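Local coordinates for alternansucrase (Leuconostoc mesenteroides, PDB 6HVG), which is a large multidomain protein of glycosyl hydrolase family 70 that carries repeats of the choline-binding type and holds a calcium ion, at residues 319-330 with 342-350; 1281-1292 with 1303-1311. One frame throughout, in Å; residues are numbered along the deposited sequence.

Contact 1. Residues 319-330 with 342-350; sequences TFYFDANGVMLT and LDEQGHLRK
The rings of Phe320 and His347 meet obliquely, with centroids 5.2 Å apart and planes turned by 83°. Seen from the imidazole, the phenyl group comes to the edge, where Phe320 CZ is 3.5 Å from His347 CE1. One face of the imidazole is covered by Gln345 CB, which stands 3.9 Å above its centre. At the edge of the phenyl ring, near its plane, lies a backbone carbonyl, Gln345 O, 3.6 Å from Phe320 CE1. With CG anti to the carbonyl carbon in both aromatic residues (chi1 -58° in each), the two side chains run side by side in the same direction, which brings their rings together.

Met328 is extended beyond CG and carries its methyl group to the same carbonyl, with SD passing over the backbone of Gly346. Leu297 of strand 296-300 packs against both Phe320 and Met328. Farther along, Leu348 N donates to Thr319 O at 2.9 Å (N-H...O 156°), and the CA of His347 offers a C-H to the same oxygen. This bond sets Thr319 alongside Leu348, with their CB atoms 3.9 Å apart. On the side of Leu329 and Thr330, Leu342 CD1 lies 4.0 Å from Leu329 CB.

The shape of 342-350 is held from within. Asp343 OD1 takes the backbone N-H of His347 from above the carboxylate plane, while OD2 makes a long salt bridge to Arg349 NH1. Two type I turns flank the contact: Asp323-Gly326 follows the hairpin of strands 310-313 and 319-322, and Asp343-Gly346 follows strand 338-342, which probably forms a hairpin with 333-335. The contact thus appears to pack two successive hairpin-and-turn units, characteristic of the solenoid-like choline-binding and cell wall binding repeats.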
# COMPACT_ATOMS: atom_id res chain seq x y z
N THR A 319 -19.71 22.23 31.60
CA THR A 319 -19.60 22.80 32.92
C THR A 319 -20.74 23.78 33.12
O THR A 319 -21.11 24.48 32.19
CB THR A 319 -18.24 23.48 33.12
OG1 THR A 319 -17.20 22.56 32.74
CG2 THR A 319 -18.06 23.88 34.59
N PHE A 320 -21.33 23.77 34.32
CA PHE A 320 -22.39 24.70 34.70
C PHE A 320 -21.92 25.41 35.95
O PHE A 320 -20.93 25.00 36.55
CB PHE A 320 -23.71 23.98 35.02
CG PHE A 320 -24.24 23.14 33.90
CD1 PHE A 320 -25.28 23.60 33.10
CD2 PHE A 320 -23.66 21.91 33.61
CE1 PHE A 320 -25.72 22.83 32.03
CE2 PHE A 320 -24.11 21.13 32.56
CZ PHE A 320 -25.14 21.60 31.76
N TYR A 321 -22.63 26.45 36.34
CA TYR A 321 -22.43 27.06 37.65
C TYR A 321 -23.76 27.06 38.35
O TYR A 321 -24.78 27.39 37.75
CB TYR A 321 -21.89 28.51 37.56
CG TYR A 321 -21.66 29.10 38.93
CD1 TYR A 321 -20.45 28.91 39.60
CD2 TYR A 321 -22.66 29.81 39.58
CE1 TYR A 321 -20.24 29.41 40.88
CE2 TYR A 321 -22.46 30.33 40.85
CZ TYR A 321 -21.25 30.13 41.50
OH TYR A 321 -21.07 30.63 42.76
N PHE A 322 -23.77 26.70 39.63
CA PHE A 322 -25.02 26.62 40.37
C PHE A 322 -24.97 27.54 41.58
O PHE A 322 -24.02 27.49 42.35
CB PHE A 322 -25.27 25.17 40.82
CG PHE A 322 -25.47 24.20 39.68
CD1 PHE A 322 -26.71 24.09 39.06
CD2 PHE A 322 -24.43 23.39 39.23
CE1 PHE A 322 -26.90 23.20 38.01
CE2 PHE A 322 -24.62 22.50 38.18
CZ PHE A 322 -25.87 22.39 37.58
N ASP A 323 -26.01 28.35 41.74
CA ASP A 323 -26.03 29.40 42.78
C ASP A 323 -26.40 28.84 44.17
O ASP A 323 -26.55 27.63 44.34
CB ASP A 323 -26.94 30.56 42.35
CG ASP A 323 -28.42 30.21 42.32
OD1 ASP A 323 -28.86 29.32 43.07
OD2 ASP A 323 -29.17 30.85 41.58
N ALA A 324 -26.52 29.73 45.16
CA ALA A 324 -26.91 29.34 46.51
C ALA A 324 -28.22 28.56 46.59
O ALA A 324 -28.36 27.68 47.41
CB ALA A 324 -26.98 30.57 47.41
N ASN A 325 -29.17 28.88 45.72
CA ASN A 325 -30.46 28.16 45.68
C ASN A 325 -30.40 26.82 44.92
O ASN A 325 -31.43 26.18 44.72
CB ASN A 325 -31.58 29.02 45.07
CG ASN A 325 -32.12 30.05 46.04
OD1 ASN A 325 -32.62 29.69 47.11
ND2 ASN A 325 -32.04 31.33 45.67
N GLY A 326 -29.21 26.43 44.46
CA GLY A 326 -29.01 25.21 43.66
C GLY A 326 -29.23 25.32 42.15
O GLY A 326 -28.92 24.39 41.39
N VAL A 327 -29.76 26.47 41.72
CA VAL A 327 -30.25 26.64 40.34
C VAL A 327 -29.12 27.07 39.41
O VAL A 327 -28.34 27.97 39.75
CB VAL A 327 -31.37 27.71 40.27
CG1 VAL A 327 -31.86 27.91 38.84
CG2 VAL A 327 -32.52 27.34 41.21
N MET A 328 -29.04 26.44 38.24
CA MET A 328 -28.00 26.75 37.26
C MET A 328 -28.12 28.19 36.77
O MET A 328 -29.22 28.69 36.52
CB MET A 328 -28.05 25.78 36.07
CG MET A 328 -28.68 26.38 34.83
SD MET A 328 -28.55 25.35 33.37
CE MET A 328 -29.69 26.20 32.27
N LEU A 329 -26.98 28.86 36.63
CA LEU A 329 -26.94 30.22 36.13
C LEU A 329 -26.77 30.26 34.61
O LEU A 329 -26.24 29.34 33.98
CB LEU A 329 -25.81 31.00 36.82
CG LEU A 329 -26.02 31.46 38.28
CD1 LEU A 329 -24.85 32.31 38.75
CD2 LEU A 329 -27.32 32.22 38.45
N THR A 330 -27.20 31.37 34.03
CA THR A 330 -27.15 31.62 32.59
C THR A 330 -26.47 32.97 32.33
O THR A 330 -26.36 33.82 33.20
CB THR A 330 -28.57 31.67 31.96
OG1 THR A 330 -28.46 32.00 30.58
CG2 THR A 330 -29.48 32.72 32.63
N LEU A 342 -21.78 32.12 30.23
CA LEU A 342 -22.55 30.89 30.12
C LEU A 342 -23.59 31.08 29.04
O LEU A 342 -24.26 32.10 28.97
CB LEU A 342 -23.24 30.57 31.45
CG LEU A 342 -22.30 30.58 32.69
CD1 LEU A 342 -23.03 30.95 33.95
CD2 LEU A 342 -21.63 29.24 32.92
N ASP A 343 -23.72 30.10 28.16
CA ASP A 343 -24.67 30.21 27.06
C ASP A 343 -26.10 29.91 27.51
O ASP A 343 -26.34 29.67 28.70
CB ASP A 343 -24.26 29.35 25.86
CG ASP A 343 -24.45 27.88 26.08
OD1 ASP A 343 -25.03 27.47 27.10
OD2 ASP A 343 -24.04 27.11 25.19
N GLU A 344 -27.03 29.94 26.56
CA GLU A 344 -28.47 29.73 26.81
C GLU A 344 -28.75 28.42 27.57
O GLU A 344 -29.62 28.37 28.46
CB GLU A 344 -29.29 29.76 25.50
CG GLU A 344 -28.68 30.59 24.38
CD GLU A 344 -27.51 29.87 23.69
OE1 GLU A 344 -27.41 28.62 23.72
OE2 GLU A 344 -26.65 30.57 23.11
N GLN A 345 -28.00 27.37 27.24
CA GLN A 345 -28.15 26.07 27.89
C GLN A 345 -27.46 26.02 29.27
O GLN A 345 -27.60 25.03 29.96
CB GLN A 345 -27.57 24.96 27.02
CG GLN A 345 -28.11 24.95 25.60
CD GLN A 345 -27.96 23.60 24.93
OE1 GLN A 345 -27.27 23.46 23.92
NE2 GLN A 345 -28.59 22.59 25.52
N GLY A 346 -26.72 27.07 29.65
CA GLY A 346 -25.95 27.10 30.89
C GLY A 346 -24.53 26.54 30.78
O GLY A 346 -23.84 26.42 31.80
N HIS A 347 -24.09 26.23 29.55
CA HIS A 347 -22.74 25.73 29.32
C HIS A 347 -21.69 26.84 29.45
O HIS A 347 -21.84 27.90 28.89
CB HIS A 347 -22.58 25.04 27.94
CG HIS A 347 -23.52 23.87 27.73
ND1 HIS A 347 -24.22 23.29 28.77
CD2 HIS A 347 -23.86 23.18 26.61
CE1 HIS A 347 -24.95 22.29 28.31
NE2 HIS A 347 -24.76 22.21 27.00
N LEU A 348 -20.63 26.57 30.21
CA LEU A 348 -19.49 27.46 30.33
C LEU A 348 -18.72 27.43 29.02
O LEU A 348 -18.38 26.35 28.52
CB LEU A 348 -18.60 27.01 31.49
CG LEU A 348 -17.31 27.79 31.70
CD1 LEU A 348 -17.60 29.21 32.13
CD2 LEU A 348 -16.41 27.09 32.71
N ARG A 349 -18.45 28.60 28.46
CA ARG A 349 -17.79 28.70 27.16
C ARG A 349 -16.32 29.08 27.33
O ARG A 349 -15.98 30.15 27.84
CB ARG A 349 -18.50 29.73 26.28
CG ARG A 349 -20.00 29.54 26.24
CD ARG A 349 -20.35 28.13 25.78
NE ARG A 349 -19.71 27.85 24.49
CZ ARG A 349 -20.32 27.87 23.30
NH1 ARG A 349 -21.61 28.12 23.19
NH2 ARG A 349 -19.63 27.60 22.20
N LYS A 350 -15.45 28.17 26.91
CA LYS A 350 -14.04 28.37 26.99
C LYS A 350 -13.50 28.55 25.59
O LYS A 350 -14.09 28.07 24.63
CB LYS A 350 -13.39 27.15 27.66
CG LYS A 350 -13.94 26.83 29.05
CD LYS A 350 -13.12 25.72 29.68
CE LYS A 350 -13.75 25.23 30.97
NZ LYS A 350 -13.18 23.91 31.33

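Contact 2. Residues 1281-1292 with 1303-1311; sequences LPLQLQNKDAQT and YYSISGYQA
Tyr1309 has CG anti to the carbonyl carbon (chi1 -57°), and Leu1283 takes the same first-torsion arrangement; together these bring the phenol and the leucine branches across one another. Leu1283 CG lies 3.8 Å from Tyr1309 CZ, and CD1 stands over one face of the ring, toward its rim. Tyr1309 OH reaches past the leucine and donates to Leu1281 O (2.5 Å), nearly in line with the carbonyl bond. A water donates to the same hydroxyl, and Phe1280 stacks on the ring. Beside this, Leu1283 N donates to Ser1307 O at 3.1 Å in an almost straight bond (168°), so that backbone and side chain of Leu1283 both hold to the turn.

At the other end OG1 of Thr1292 is anti to the backbone N (chi1 -178°), which directs it to Tyr1304 O, 2.9 Å away. Between these grips the chains come close at Gly1308: Ala1290 CB rests 3.8 Å from its CA, and the CA offers a C-H to Gln1291 O. A second water bridges the segments, donating to Asp1289 O and Gly1308 O and accepting from Gln1291 N. Ser1307 OG packs against Pro1282 CB while bonding to Trp443 NE1.

Ser1305 to Gly1308 is a type I turn that follows the hairpin of strands 1294-1296 and 1301-1304, while strand 1291-1292 pairs with 383-384. The fit of such a glycine-ended turn against the preceding chain is consistent with a hairpin-and-turn unit of the choline-binding repeat type, packed here against the chain that leads into it.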
# COMPACT_ATOMS: atom_id res chain seq x y z
N LEU A 1281 21.90 35.41 4.28
CA LEU A 1281 22.25 34.68 5.50
C LEU A 1281 21.68 35.38 6.71
O LEU A 1281 21.29 36.54 6.62
CB LEU A 1281 23.76 34.60 5.65
CG LEU A 1281 24.47 33.64 4.73
CD1 LEU A 1281 25.94 34.05 4.62
CD2 LEU A 1281 24.32 32.20 5.21
N PRO A 1282 21.62 34.68 7.86
CA PRO A 1282 21.29 35.38 9.08
C PRO A 1282 22.35 36.42 9.35
O PRO A 1282 23.50 36.19 9.01
CB PRO A 1282 21.34 34.28 10.14
CG PRO A 1282 21.22 33.00 9.41
CD PRO A 1282 21.87 33.25 8.09
N LEU A 1283 21.98 37.55 9.93
CA LEU A 1283 22.93 38.65 10.11
C LEU A 1283 24.06 38.31 11.09
O LEU A 1283 25.13 38.86 10.96
CB LEU A 1283 22.20 39.93 10.53
CG LEU A 1283 21.23 40.55 9.50
CD1 LEU A 1283 20.40 41.62 10.17
CD2 LEU A 1283 21.92 41.12 8.31
N GLN A 1284 23.82 37.42 12.06
CA GLN A 1284 24.87 37.02 13.02
C GLN A 1284 26.07 36.46 12.27
O GLN A 1284 27.23 36.67 12.68
CB GLN A 1284 24.41 35.87 13.94
CG GLN A 1284 23.16 36.08 14.75
CD GLN A 1284 21.92 35.88 13.95
OE1 GLN A 1284 21.85 36.23 12.76
NE2 GLN A 1284 20.90 35.34 14.61
N LEU A 1285 25.78 35.71 11.21
CA LEU A 1285 26.81 35.00 10.48
C LEU A 1285 27.66 35.92 9.64
O LEU A 1285 28.79 35.55 9.32
CB LEU A 1285 26.21 33.89 9.62
CG LEU A 1285 25.80 32.60 10.34
CD1 LEU A 1285 26.90 32.04 11.22
CD2 LEU A 1285 24.61 32.86 11.20
N GLN A 1286 27.17 37.12 9.32
CA GLN A 1286 27.95 38.12 8.58
C GLN A 1286 28.54 39.21 9.45
O GLN A 1286 28.99 40.24 8.95
CB GLN A 1286 27.08 38.78 7.54
CG GLN A 1286 26.45 37.83 6.54
CD GLN A 1286 25.61 38.59 5.55
OE1 GLN A 1286 24.76 39.40 5.93
NE2 GLN A 1286 25.86 38.37 4.26
N ASN A 1287 28.58 38.95 10.75
CA ASN A 1287 29.05 39.92 11.76
C ASN A 1287 28.30 41.22 11.67
O ASN A 1287 28.91 42.27 11.64
CB ASN A 1287 30.57 40.16 11.65
CG ASN A 1287 31.14 40.85 12.89
OD1 ASN A 1287 30.60 40.77 13.99
ND2 ASN A 1287 32.21 41.58 12.71
N LYS A 1288 26.98 41.14 11.59
CA LYS A 1288 26.16 42.31 11.63
C LYS A 1288 25.27 42.09 12.80
O LYS A 1288 25.21 40.98 13.32
CB LYS A 1288 25.35 42.47 10.35
CG LYS A 1288 26.22 42.78 9.15
CD LYS A 1288 25.34 43.21 7.98
CE LYS A 1288 26.12 43.35 6.67
NZ LYS A 1288 27.22 44.36 6.80
N ASP A 1289 24.60 43.14 13.24
CA ASP A 1289 23.76 43.08 14.42
C ASP A 1289 22.34 42.64 14.10
O ASP A 1289 21.67 43.25 13.28
CB ASP A 1289 23.69 44.44 15.09
CG ASP A 1289 22.84 44.43 16.35
OD1 ASP A 1289 22.79 43.42 17.08
OD2 ASP A 1289 22.24 45.47 16.65
N ALA A 1290 21.93 41.53 14.72
CA ALA A 1290 20.64 40.95 14.49
C ALA A 1290 19.78 41.27 15.69
O ALA A 1290 20.11 40.87 16.78
CB ALA A 1290 20.77 39.43 14.33
N GLN A 1291 18.70 42.00 15.49
CA GLN A 1291 17.83 42.33 16.60
C GLN A 1291 16.62 41.46 16.49
O GLN A 1291 16.12 41.20 15.38
CB GLN A 1291 17.45 43.80 16.55
CG GLN A 1291 18.64 44.69 16.74
CD GLN A 1291 18.28 46.15 16.63
OE1 GLN A 1291 17.69 46.59 15.64
NE2 GLN A 1291 18.65 46.92 17.65
N THR A 1292 16.12 41.02 17.62
CA THR A 1292 15.01 40.08 17.59
C THR A 1292 14.00 40.38 18.67
O THR A 1292 14.36 40.67 19.79
CB THR A 1292 15.51 38.63 17.64
OG1 THR A 1292 14.42 37.72 17.56
CG2 THR A 1292 16.27 38.37 18.91
N TYR A 1303 7.86 42.91 14.50
CA TYR A 1303 8.63 41.77 15.01
C TYR A 1303 9.86 41.52 14.17
O TYR A 1303 9.80 41.66 12.96
CB TYR A 1303 7.78 40.50 15.04
CG TYR A 1303 8.58 39.27 15.41
CD1 TYR A 1303 8.82 38.93 16.73
CD2 TYR A 1303 9.08 38.44 14.43
CE1 TYR A 1303 9.58 37.81 17.05
CE2 TYR A 1303 9.81 37.33 14.73
CZ TYR A 1303 10.07 37.01 16.03
OH TYR A 1303 10.77 35.86 16.30
N TYR A 1304 10.96 41.19 14.82
CA TYR A 1304 12.20 40.86 14.13
C TYR A 1304 12.61 39.43 14.50
O TYR A 1304 12.64 39.07 15.68
CB TYR A 1304 13.30 41.86 14.52
CG TYR A 1304 13.14 43.20 13.87
CD1 TYR A 1304 12.22 44.14 14.34
CD2 TYR A 1304 13.92 43.54 12.78
CE1 TYR A 1304 12.08 45.37 13.73
CE2 TYR A 1304 13.79 44.77 12.17
CZ TYR A 1304 12.88 45.68 12.64
OH TYR A 1304 12.78 46.86 11.98
N SER A 1305 12.94 38.64 13.49
CA SER A 1305 13.33 37.24 13.69
C SER A 1305 14.73 37.09 14.28
O SER A 1305 15.47 38.06 14.34
CB SER A 1305 13.26 36.53 12.36
OG SER A 1305 14.15 37.14 11.44
N ILE A 1306 15.07 35.87 14.69
CA ILE A 1306 16.39 35.60 15.27
C ILE A 1306 17.52 35.98 14.31
O ILE A 1306 18.62 36.26 14.74
CB ILE A 1306 16.55 34.14 15.69
CG1 ILE A 1306 15.65 33.86 16.87
CG2 ILE A 1306 17.98 33.83 16.10
CD1 ILE A 1306 15.91 32.54 17.56
N SER A 1307 17.23 35.98 13.01
CA SER A 1307 18.22 36.33 12.02
C SER A 1307 18.29 37.84 11.76
O SER A 1307 19.10 38.29 10.95
CB SER A 1307 17.90 35.61 10.71
OG SER A 1307 17.93 34.20 10.89
N GLY A 1308 17.47 38.61 12.44
CA GLY A 1308 17.55 40.06 12.37
C GLY A 1308 16.70 40.77 11.35
O GLY A 1308 16.94 41.94 11.10
N TYR A 1309 15.70 40.11 10.78
CA TYR A 1309 14.90 40.73 9.71
C TYR A 1309 13.47 40.98 10.14
O TYR A 1309 12.95 40.27 10.99
CB TYR A 1309 14.90 39.87 8.48
CG TYR A 1309 16.27 39.57 7.97
CD1 TYR A 1309 16.98 40.51 7.25
CD2 TYR A 1309 16.87 38.32 8.18
CE1 TYR A 1309 18.25 40.23 6.74
CE2 TYR A 1309 18.14 38.02 7.69
CZ TYR A 1309 18.83 38.99 6.97
OH TYR A 1309 20.09 38.75 6.48
N GLN A 1310 12.85 42.02 9.58
CA GLN A 1310 11.51 42.39 9.95
C GLN A 1310 10.47 41.48 9.33
O GLN A 1310 10.58 41.12 8.17
CB GLN A 1310 11.22 43.83 9.54
CG GLN A 1310 10.01 44.41 10.27
CD GLN A 1310 9.63 45.80 9.82
OE1 GLN A 1310 10.32 46.40 9.00
NE2 GLN A 1310 8.51 46.31 10.35
N ALA A 1311 9.46 41.13 10.12
CA ALA A 1311 8.35 40.29 9.66
C ALA A 1311 7.42 41.12 8.81
O ALA A 1311 6.82 42.08 9.28
CB ALA A 1311 7.59 39.71 10.85
O HOH W 1 22.08 38.80 4.09
O HOH W 2 18.77 43.50 12.82

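Overall arrangement
Contacts 1 and 2 are separate sites, their centres 50 Å apart and their nearest atoms about 26 Å, and both lie far from the centre of the chain. They bury similar areas, and in each a type I turn after a hairpin strand forms part of the interface. Contact 1 is the more superficial, with several exposed residues, and it appears to join neighbouring units of a repeat array largely through aromatic, methionine and leucine packing with one backbone bond. Contact 2 has no exposed residue among those that touch; its polar links, which include hydroxyl groups and bridging waters, tie a turn to a largely non-regular segment that ends in a short strand.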